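Local coordinates for protein aspartate-semialdehyde dehydrogenase (Candida albicans, PDB 3HSK) that catalyses the NADPH-dependent reductive dephosphorylation of 4-phospho-L-aspartate to L-aspartate semialdehyde, the second step in making the aspartate family of amino acids, at residues A[81-84]-A[89-92]; A[150-155]-A[161-166]; A[342-345]-A[351-354]. One frame throughout, in Å; residues are numbered along the deposited sequence.

From the N terminus the chain first builds the nucleotide-binding half, where interaction 1 closes a short loop just after strand 83-84, at one border of the parallel sheet. Interaction 2 closes the turn that brings helix 146-157 back into strand 165-169 of that same sheet; the two contacts have centres 23 Å apart and nearest atoms about 9 Å apart, so they do not touch. Interaction 3 comes last and closes the hairpin of strands 338-345 and 351-357 in the mixed sheet, its centre 48 Å from that of interaction 1 and on the other side of the chain's centre. The three follow one another in series; none nests within or crosses another.

Interaction 1. Residues A[81-84]-A[89-92]; sequences VVQE and GNFL
The side-chain amide of Gln83 reaches across to the Phe91 ring, its NE2 lying 3.7 Å from Phe91 CD2. The amide meets the ring obliquely, the two planes 54° apart. An extended chain makes this reach possible: CG of Gln83 stands anti to the backbone N (chi1 -156°), and the chain stays extended beyond it. The backbone also takes part, since Glu84 O lies 3.7 Å from Phe91 CE2. Two polar atoms thus approach the CD2-CE2 side of the buried Phe91, and this is the close-packed part of the contact.

Toward Asn90, which is partly exposed, the fit is looser: Asn90 meets Gln83 only through OE1, with Gln83 OE1 3.7 Å from Asn90 ND2 and the two amide planes 62° apart, and no hydrogen bond crosses the contact. The CA-CB bond of Glu84, an exposed residue, points away from 89-92.

Gln83 NE2 has a weak hydrogen bond to Glu88 O within the connecting loop. Strand 83-84 borders strand 45-52, to which Gln83 is joined by backbone hydrogen bonds with Leu50 and Ala52; Phe91 packs on Ala49 of that strand and meets Phe113 of helix 103-115 edge-to-face.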
ATOM      1  N   VAL A  81      17.362  30.809  25.533  1.00 63.07           N
ATOM      2  CA  VAL A  81      17.769  31.657  24.413  1.00 62.44           C
ATOM      3  C   VAL A  81      18.472  30.851  23.319  1.00 61.98           C
ATOM      4  O   VAL A  81      19.546  30.276  23.537  1.00 61.91           O
ATOM      5  CB  VAL A  81      18.652  32.854  24.879  1.00 62.41           C
ATOM      6  CG1 VAL A  81      19.123  33.681  23.689  1.00 62.29           C
ATOM      7  CG2 VAL A  81      17.887  33.732  25.862  1.00 62.38           C
ATOM      8  N   VAL A  82      17.843  30.823  22.146  1.00 61.30           N
ATOM      9  CA  VAL A  82      18.354  30.104  20.986  1.00 60.50           C
ATOM     10  C   VAL A  82      19.666  30.713  20.498  1.00 60.20           C
ATOM     11  O   VAL A  82      19.807  31.936  20.380  1.00 60.28           O
ATOM     12  CB  VAL A  82      17.307  30.035  19.848  1.00 60.50           C
ATOM     13  CG1 VAL A  82      17.842  29.248  18.658  1.00 59.98           C
ATOM     14  CG2 VAL A  82      16.019  29.404  20.354  1.00 60.09           C
ATOM     15  N   GLN A  83      20.612  29.826  20.222  1.00 59.56           N
ATOM     16  CA  GLN A  83      21.990  30.164  19.945  1.00 59.12           C
ATOM     17  C   GLN A  83      22.267  29.877  18.473  1.00 58.74           C
ATOM     18  O   GLN A  83      21.452  29.251  17.785  1.00 58.64           O
ATOM     19  CB  GLN A  83      22.867  29.274  20.826  1.00 59.20           C
ATOM     20  CG  GLN A  83      24.253  29.772  21.151  1.00 59.48           C
ATOM     21  CD  GLN A  83      24.930  28.895  22.191  1.00 59.53           C
ATOM     22  OE1 GLN A  83      24.313  28.511  23.188  1.00 60.04           O
ATOM     23  NE2 GLN A  83      26.200  28.572  21.964  1.00 59.60           N
ATOM     24  N   GLU A  84      23.416  30.340  17.993  1.00 58.19           N
ATOM     25  CA  GLU A  84      23.873  30.033  16.646  1.00 57.88           C
ATOM     26  C   GLU A  84      24.428  28.607  16.625  1.00 57.27           C
ATOM     27  O   GLU A  84      24.959  28.130  17.630  1.00 57.16           O
ATOM     28  CB  GLU A  84      24.950  31.033  16.230  1.00 58.06           C
ATOM     29  CG  GLU A  84      24.682  31.717  14.898  1.00 59.22           C
ATOM     30  CD  GLU A  84      25.363  33.072  14.788  1.00 60.64           C
ATOM     31  OE1 GLU A  84      25.434  33.798  15.804  1.00 61.03           O
ATOM     32  OE2 GLU A  84      25.825  33.418  13.682  1.00 61.94           O
ATOM     33  N   GLY A  89      30.731  27.988  23.351  1.00 58.14           N
ATOM     34  CA  GLY A  89      30.080  28.320  24.614  1.00 58.36           C
ATOM     35  C   GLY A  89      29.376  27.141  25.259  1.00 58.39           C
ATOM     36  O   GLY A  89      30.026  26.219  25.756  1.00 58.53           O
ATOM     37  N   ASN A  90      28.044  27.179  25.244  1.00 58.36           N
ATOM     38  CA  ASN A  90      27.221  26.133  25.849  1.00 58.38           C
ATOM     39  C   ASN A  90      27.283  24.808  25.101  1.00 58.15           C
ATOM     40  O   ASN A  90      27.203  23.740  25.715  1.00 58.21           O
ATOM     41  CB  ASN A  90      25.761  26.589  25.977  1.00 58.51           C
ATOM     42  CG  ASN A  90      25.561  27.625  27.074  1.00 59.08           C
ATOM     43  OD1 ASN A  90      26.223  27.591  28.117  1.00 59.70           O
ATOM     44  ND2 ASN A  90      24.634  28.551  26.844  1.00 59.23           N
ATOM     45  N   PHE A  91      27.421  24.882  23.777  1.00 57.82           N
ATOM     46  CA  PHE A  91      27.501  23.688  22.937  1.00 57.43           C
ATOM     47  C   PHE A  91      28.748  22.853  23.226  1.00 57.33           C
ATOM     48  O   PHE A  91      28.685  21.623  23.205  1.00 57.59           O
ATOM     49  CB  PHE A  91      27.403  24.042  21.449  1.00 57.28           C
ATOM     50  CG  PHE A  91      25.989  24.116  20.937  1.00 56.80           C
ATOM     51  CD1 PHE A  91      25.154  23.002  20.994  1.00 56.56           C
ATOM     52  CD2 PHE A  91      25.494  25.293  20.394  1.00 56.39           C
ATOM     53  CE1 PHE A  91      23.844  23.061  20.523  1.00 56.24           C
ATOM     54  CE2 PHE A  91      24.184  25.364  19.917  1.00 56.32           C
ATOM     55  CZ  PHE A  91      23.357  24.244  19.988  1.00 56.61           C
ATOM     56  N   LEU A  92      29.864  23.517  23.519  1.00 57.02           N
ATOM     57  CA  LEU A  92      31.089  22.818  23.915  1.00 56.73           C
ATOM     58  C   LEU A  92      30.967  22.138  25.279  1.00 56.35           C
ATOM     59  O   LEU A  92      31.816  21.317  25.651  1.00 56.54           O
ATOM     60  CB  LEU A  92      32.298  23.761  23.894  1.00 56.77           C
ATOM     61  CG  LEU A  92      33.190  23.705  22.650  1.00 57.07           C
ATOM     62  CD1 LEU A  92      34.083  24.939  22.568  1.00 57.59           C
ATOM     63  CD2 LEU A  92      34.033  22.423  22.632  1.00 57.68           C
TER

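Interaction 2. Residues A[150-155]-A[161-166]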
ATOM      1  N   ASN A 150      34.553   1.514  20.209  1.00 46.98           N
ATOM      2  CA  ASN A 150      35.936   1.065  20.147  1.00 47.88           C
ATOM      3  C   ASN A 150      36.878   2.218  19.807  1.00 48.41           C
ATOM      4  O   ASN A 150      37.913   2.381  20.441  1.00 48.39           O
ATOM      5  CB  ASN A 150      36.097  -0.074  19.134  1.00 47.75           C
ATOM      6  CG  ASN A 150      35.366  -1.341  19.548  1.00 48.18           C
ATOM      7  OD1 ASN A 150      35.187  -1.615  20.736  1.00 49.25           O
ATOM      8  ND2 ASN A 150      34.942  -2.126  18.561  1.00 48.17           N
ATOM      9  N   LYS A 151      36.499   3.018  18.813  1.00 49.26           N
ATOM     10  CA  LYS A 151      37.262   4.204  18.422  1.00 50.19           C
ATOM     11  C   LYS A 151      37.482   5.153  19.604  1.00 50.57           C
ATOM     12  O   LYS A 151      38.608   5.594  19.849  1.00 50.62           O
ATOM     13  CB  LYS A 151      36.556   4.939  17.276  1.00 50.38           C
ATOM     14  CG  LYS A 151      37.401   6.002  16.593  1.00 51.25           C
ATOM     15  CD  LYS A 151      36.570   6.820  15.621  1.00 52.12           C
ATOM     16  CE  LYS A 151      37.426   7.848  14.894  1.00 54.06           C
ATOM     17  NZ  LYS A 151      38.275   7.245  13.825  1.00 54.51           N
ATOM     18  N   VAL A 152      36.405   5.441  20.335  1.00 50.81           N
ATOM     19  CA  VAL A 152      36.442   6.375  21.457  1.00 51.31           C
ATOM     20  C   VAL A 152      37.284   5.840  22.616  1.00 51.90           C
ATOM     21  O   VAL A 152      38.187   6.528  23.109  1.00 51.75           O
ATOM     22  CB  VAL A 152      35.004   6.751  21.933  1.00 51.25           C
ATOM     23  CG1 VAL A 152      35.012   7.399  23.312  1.00 50.85           C
ATOM     24  CG2 VAL A 152      34.334   7.673  20.920  1.00 51.33           C
ATOM     25  N   LYS A 153      36.988   4.607  23.028  1.00 52.52           N
ATOM     26  CA  LYS A 153      37.586   4.013  24.222  1.00 53.12           C
ATOM     27  C   LYS A 153      39.056   3.676  24.041  1.00 53.64           C
ATOM     28  O   LYS A 153      39.835   3.764  24.993  1.00 53.85           O
ATOM     29  CB  LYS A 153      36.807   2.775  24.661  1.00 53.03           C
ATOM     30  CG  LYS A 153      35.441   3.093  25.232  1.00 52.68           C
ATOM     31  CD  LYS A 153      34.694   1.826  25.600  1.00 51.85           C
ATOM     32  CE  LYS A 153      33.433   2.172  26.351  1.00 51.61           C
ATOM     33  NZ  LYS A 153      32.700   0.970  26.835  1.00 51.15           N
ATOM     34  N   GLN A 154      39.431   3.290  22.826  1.00 54.24           N
ATOM     35  CA  GLN A 154      40.833   3.054  22.513  1.00 55.05           C
ATOM     36  C   GLN A 154      41.622   4.369  22.480  1.00 55.69           C
ATOM     37  O   GLN A 154      42.784   4.406  22.896  1.00 55.82           O
ATOM     38  CB  GLN A 154      40.988   2.257  21.211  1.00 54.92           C
ATOM     39  CG  GLN A 154      40.510   0.790  21.306  1.00 54.91           C
ATOM     40  CD  GLN A 154      41.327  -0.055  22.274  1.00 55.41           C
ATOM     41  OE1 GLN A 154      42.559   0.007  22.284  1.00 55.57           O
ATOM     42  NE2 GLN A 154      40.642  -0.854  23.093  1.00 54.71           N
ATOM     43  N   ALA A 155      40.982   5.442  22.012  1.00 56.29           N
ATOM     44  CA  ALA A 155      41.610   6.768  21.963  1.00 57.08           C
ATOM     45  C   ALA A 155      41.920   7.311  23.355  1.00 57.49           C
ATOM     46  O   ALA A 155      43.004   7.845  23.586  1.00 57.63           O
ATOM     47  CB  ALA A 155      40.741   7.761  21.181  1.00 56.95           C
ATOM     48  N   LYS A 161      42.764  12.751  23.720  1.00 59.15           N
ATOM     49  CA  LYS A 161      41.461  13.418  23.764  1.00 58.83           C
ATOM     50  C   LYS A 161      40.358  12.571  23.120  1.00 58.09           C
ATOM     51  O   LYS A 161      40.559  12.008  22.036  1.00 58.12           O
ATOM     52  CB  LYS A 161      41.549  14.775  23.052  1.00 59.14           C
ATOM     53  CG  LYS A 161      42.524  15.776  23.692  1.00 59.99           C
ATOM     54  CD  LYS A 161      42.971  16.851  22.699  1.00 61.35           C
ATOM     55  CE  LYS A 161      41.851  17.842  22.363  1.00 61.96           C
ATOM     56  NZ  LYS A 161      42.304  18.897  21.405  1.00 62.29           N
ATOM     57  N   LYS A 162      39.206  12.487  23.792  1.00 57.09           N
ATOM     58  CA  LYS A 162      38.004  11.838  23.246  1.00 56.21           C
ATOM     59  C   LYS A 162      37.660  12.412  21.866  1.00 55.39           C
ATOM     60  O   LYS A 162      37.377  13.605  21.747  1.00 55.42           O
ATOM     61  CB  LYS A 162      36.826  11.993  24.205  1.00 56.33           C
ATOM     62  N   PRO A 163      37.689  11.557  20.822  1.00 54.54           N
ATOM     63  CA  PRO A 163      37.705  12.002  19.423  1.00 53.75           C
ATOM     64  C   PRO A 163      36.499  12.820  18.951  1.00 53.07           C
ATOM     65  O   PRO A 163      36.672  13.782  18.188  1.00 53.60           O
ATOM     66  CB  PRO A 163      37.814  10.690  18.634  1.00 53.82           C
ATOM     67  CG  PRO A 163      37.344   9.640  19.553  1.00 53.98           C
ATOM     68  CD  PRO A 163      37.714  10.087  20.926  1.00 54.51           C
ATOM     69  N   GLY A 164      35.296  12.463  19.391  1.00 51.66           N
ATOM     70  CA  GLY A 164      34.099  13.111  18.857  1.00 49.89           C
ATOM     71  C   GLY A 164      33.644  12.398  17.599  1.00 48.56           C
ATOM     72  O   GLY A 164      34.465  11.978  16.781  1.00 48.55           O
ATOM     73  N   PHE A 165      32.331  12.262  17.440  1.00 47.02           N
ATOM     74  CA  PHE A 165      31.774  11.369  16.432  1.00 45.49           C
ATOM     75  C   PHE A 165      30.344  11.749  16.081  1.00 44.98           C
ATOM     76  O   PHE A 165      29.750  12.615  16.723  1.00 45.04           O
ATOM     77  CB  PHE A 165      31.779   9.940  16.975  1.00 44.91           C
ATOM     78  CG  PHE A 165      31.052   9.795  18.287  1.00 43.54           C
ATOM     79  CD1 PHE A 165      29.666   9.653  18.319  1.00 40.90           C
ATOM     80  CD2 PHE A 165      31.754   9.819  19.489  1.00 42.40           C
ATOM     81  CE1 PHE A 165      28.990   9.528  19.520  1.00 41.05           C
ATOM     82  CE2 PHE A 165      31.087   9.690  20.703  1.00 42.60           C
ATOM     83  CZ  PHE A 165      29.698   9.539  20.716  1.00 42.86           C
ATOM     84  N   ILE A 166      29.792  11.069  15.080  1.00 44.19           N
ATOM     85  CA  ILE A 166      28.384  11.211  14.731  1.00 43.59           C
ATOM     86  C   ILE A 166      27.704   9.844  14.549  1.00 43.44           C
ATOM     87  O   ILE A 166      28.253   8.938  13.914  1.00 43.25           O
ATOM     88  CB  ILE A 166      28.183  12.146  13.494  1.00 43.45           C
ATOM     89  CG1 ILE A 166      26.693  12.329  13.170  1.00 43.62           C
ATOM     90  CG2 ILE A 166      28.980  11.651  12.290  1.00 43.76           C
ATOM     91  CD1 ILE A 166      26.387  13.488  12.232  1.00 43.24           C
TER
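Val152 and Ala155, one turn apart on helix 146-157, meet Pro163 and Phe165 on the returning chain through apolar contacts alone; no hydrogen bond crosses between the two segments. The tightest of these is made by one branch of Val152: CG2 comes within 3.6 Å of Phe165 CD2, and the same methyl lies 3.8 Å from Phe165 CE2. It approaches the ring obliquely, the valine side chain running roughly perpendicular to that of the phenylalanine. With chi1 at 56°, CG of Phe165 sits between its backbone N and carbonyl carbon, which swings the ring toward the helix. Val152 CG2 also lies 3.8 Å from Pro163 CG, so a single methyl touches both Pro163 and Phe165.

A second apolar patch lies beside it, where Ala155 CB is 3.8 Å from Pro163 CD. The pyrrolidine ring therefore presents neighbouring carbons, CG and CD, to residues three apart on the helix.

Hydrogen bonding is made within the helix or with other parts of the chain. The helix keeps its backbone pairing, with Ala155 N bonded to Lys151 O at 3.2 Å, and Phe165 forms backbone hydrogen bonds with Leu118 and Val120. Beyond the contact, Phe165 also packs on Ala119 and Ile380.

Helix 146-157 links the parallel strands 135-136 and 165-169, and this packing at the helix-to-strand return belongs to a beta-alpha-beta crossover of the NAD-binding domain.

Interaction 3. Residues A[342-345]-A[351-354]; sequences RIRE and FKMV
Strands 342-345 and 351-354 run antiparallel at 169° with their axes 4.8 Å apart, and Arg344 and Lys352 form a hydrogen-bonded pair: Arg344 N to Lys352 O at 3.0 Å, Lys352 N to Arg344 O at 2.9 Å. Phe351 CA adds a CA-H...O contact to Arg344 O.

The long side chains of this pair cross obliquely on one face of the sheet. Lys352 CG sits 3.6 Å above the Arg344 guanidinium, over its centre, while Arg342 NH2 lies 3.3 Å above the opposite face, offset toward the rim. Arg344 NH2 donates in the guanidinium plane to a lone pair of Arg342 O (2.8 Å, 165° at the hydrogen), which fixes the group's rotation. A water accepts from Arg344 NE at 3.1 Å and, weakly, from Lys352 NZ.

On the other face Ile343 and Met353 run alongside each other, with Ile343 CG1 3.9 Å from Met353 CB. Ile343 and Phe351 pack there against Val291 of helix 288-297.

The cationic side faces the second subunit. Glu228 of that subunit forms salt bridges with both Arg342 and Arg344; Lys352 NZ reaches Glu232, Ala261 O and Ser260 of the same subunit. The carboxylates of Glu228 and Glu232 of the second subunit would probably offset the closeness of Arg344 NH1 and Lys352 NZ, consistent with a hairpin whose polar face serves the dimer interface and whose apolar face packs on helix 288-297 within its own chain.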
ATOM      1  N   ARG A 342      -1.895  -9.412  10.835  1.00 35.22           N
ATOM      2  CA  ARG A 342      -2.112 -10.213   9.629  1.00 34.80           C
ATOM      3  C   ARG A 342      -0.873 -10.997   9.168  1.00 34.79           C
ATOM      4  O   ARG A 342      -0.656 -11.191   7.966  1.00 34.54           O
ATOM      5  CB  ARG A 342      -2.669  -9.334   8.498  1.00 34.87           C
ATOM      6  CG  ARG A 342      -3.959  -8.572   8.854  1.00 34.67           C
ATOM      7  CD  ARG A 342      -4.621  -7.997   7.599  1.00 34.41           C
ATOM      8  NE  ARG A 342      -5.032  -9.078   6.708  1.00 32.05           N
ATOM      9  CZ  ARG A 342      -5.000  -9.030   5.382  1.00 31.54           C
ATOM     10  NH1 ARG A 342      -4.592  -7.933   4.754  1.00 28.83           N
ATOM     11  NH2 ARG A 342      -5.376 -10.098   4.682  1.00 29.73           N
ATOM     12  N   ILE A 343      -0.062 -11.447  10.126  1.00 35.06           N
ATOM     13  CA  ILE A 343       1.107 -12.277   9.803  1.00 35.24           C
ATOM     14  C   ILE A 343       0.599 -13.582   9.208  1.00 35.47           C
ATOM     15  O   ILE A 343      -0.172 -14.298   9.837  1.00 35.24           O
ATOM     16  CB  ILE A 343       1.995 -12.593  11.040  1.00 35.39           C
ATOM     17  CG1 ILE A 343       2.487 -11.310  11.710  1.00 35.30           C
ATOM     18  CG2 ILE A 343       3.184 -13.489  10.635  1.00 34.69           C
ATOM     19  CD1 ILE A 343       2.790 -11.462  13.195  1.00 34.72           C
ATOM     20  N   ARG A 344       1.025 -13.877   7.985  1.00 36.01           N
ATOM     21  CA  ARG A 344       0.527 -15.037   7.279  1.00 36.83           C
ATOM     22  C   ARG A 344       1.501 -15.462   6.202  1.00 37.88           C
ATOM     23  O   ARG A 344       2.385 -14.697   5.814  1.00 37.87           O
ATOM     24  CB  ARG A 344      -0.848 -14.746   6.667  1.00 36.48           C
ATOM     25  CG  ARG A 344      -0.857 -13.596   5.663  1.00 35.29           C
ATOM     26  CD  ARG A 344      -2.206 -12.889   5.659  1.00 32.63           C
ATOM     27  NE  ARG A 344      -2.374 -12.043   4.482  1.00 30.63           N
ATOM     28  CZ  ARG A 344      -1.935 -10.789   4.373  1.00 29.65           C
ATOM     29  NH1 ARG A 344      -2.159 -10.121   3.251  1.00 27.31           N
ATOM     30  NH2 ARG A 344      -1.277 -10.198   5.376  1.00 27.60           N
ATOM     31  N   GLU A 345       1.316 -16.684   5.722  1.00 38.88           N
ATOM     32  CA  GLU A 345       2.118 -17.242   4.651  1.00 40.44           C
ATOM     33  C   GLU A 345       1.913 -16.462   3.358  1.00 40.70           C
ATOM     34  O   GLU A 345       0.794 -16.038   3.048  1.00 41.01           O
ATOM     35  CB  GLU A 345       1.725 -18.700   4.442  1.00 40.80           C
ATOM     36  CG  GLU A 345       2.867 -19.603   4.032  1.00 43.80           C
ATOM     37  CD  GLU A 345       2.485 -21.075   4.093  1.00 47.04           C
ATOM     38  OE1 GLU A 345       1.686 -21.453   4.987  1.00 47.87           O
ATOM     39  OE2 GLU A 345       2.988 -21.849   3.245  1.00 48.94           O
ATOM     40  N   PHE A 351       6.499 -14.879   3.924  1.00 37.49           N
ATOM     41  CA  PHE A 351       5.495 -14.288   4.801  1.00 36.78           C
ATOM     42  C   PHE A 351       5.167 -12.863   4.386  1.00 36.41           C
ATOM     43  O   PHE A 351       6.024 -12.142   3.874  1.00 35.42           O
ATOM     44  CB  PHE A 351       5.972 -14.280   6.255  1.00 36.99           C
ATOM     45  CG  PHE A 351       6.231 -15.657   6.823  1.00 38.06           C
ATOM     46  CD1 PHE A 351       5.196 -16.405   7.373  1.00 38.56           C
ATOM     47  CD2 PHE A 351       7.517 -16.200   6.809  1.00 38.40           C
ATOM     48  CE1 PHE A 351       5.434 -17.683   7.898  1.00 39.30           C
ATOM     49  CE2 PHE A 351       7.763 -17.477   7.330  1.00 38.84           C
ATOM     50  CZ  PHE A 351       6.721 -18.214   7.871  1.00 38.20           C
ATOM     51  N   LYS A 352       3.913 -12.479   4.616  1.00 35.89           N
ATOM     52  CA  LYS A 352       3.496 -11.094   4.535  1.00 35.66           C
ATOM     53  C   LYS A 352       2.816 -10.688   5.829  1.00 35.67           C
ATOM     54  O   LYS A 352       2.290 -11.533   6.550  1.00 35.66           O
ATOM     55  CB  LYS A 352       2.614 -10.826   3.306  1.00 35.68           C
ATOM     56  CG  LYS A 352       1.376 -11.703   3.151  1.00 35.79           C
ATOM     57  CD  LYS A 352       0.731 -11.436   1.776  1.00 35.41           C
ATOM     58  CE  LYS A 352      -0.351 -12.445   1.430  1.00 33.93           C
ATOM     59  NZ  LYS A 352      -0.833 -12.266   0.027  1.00 33.15           N
ATOM     60  N   MET A 353       2.860  -9.393   6.125  1.00 35.57           N
ATOM     61  CA  MET A 353       2.300  -8.834   7.353  1.00 35.99           C
ATOM     62  C   MET A 353       2.136  -7.316   7.220  1.00 35.91           C
ATOM     63  O   MET A 353       2.638  -6.712   6.270  1.00 36.09           O
ATOM     64  CB  MET A 353       3.173  -9.180   8.567  1.00 35.65           C
ATOM     65  CG  MET A 353       4.593  -8.614   8.528  1.00 35.86           C
ATOM     66  SD  MET A 353       5.704  -9.377   9.732  1.00 36.97           S
ATOM     67  CE  MET A 353       5.925 -10.971   8.931  1.00 35.52           C
ATOM     68  N   VAL A 354       1.440  -6.717   8.177  1.00 35.95           N
ATOM     69  CA  VAL A 354       1.137  -5.293   8.158  1.00 36.18           C
ATOM     70  C   VAL A 354       1.759  -4.663   9.394  1.00 36.40           C
ATOM     71  O   VAL A 354       1.548  -5.145  10.511  1.00 36.45           O
ATOM     72  CB  VAL A 354      -0.401  -5.042   8.144  1.00 36.24           C
ATOM     73  CG1 VAL A 354      -0.711  -3.548   8.082  1.00 35.98           C
ATOM     74  CG2 VAL A 354      -1.054  -5.762   6.973  1.00 35.92           C
TER
HETATM   75  O   HOH W   1      -3.580 -12.830   1.709  1.00 40.60           O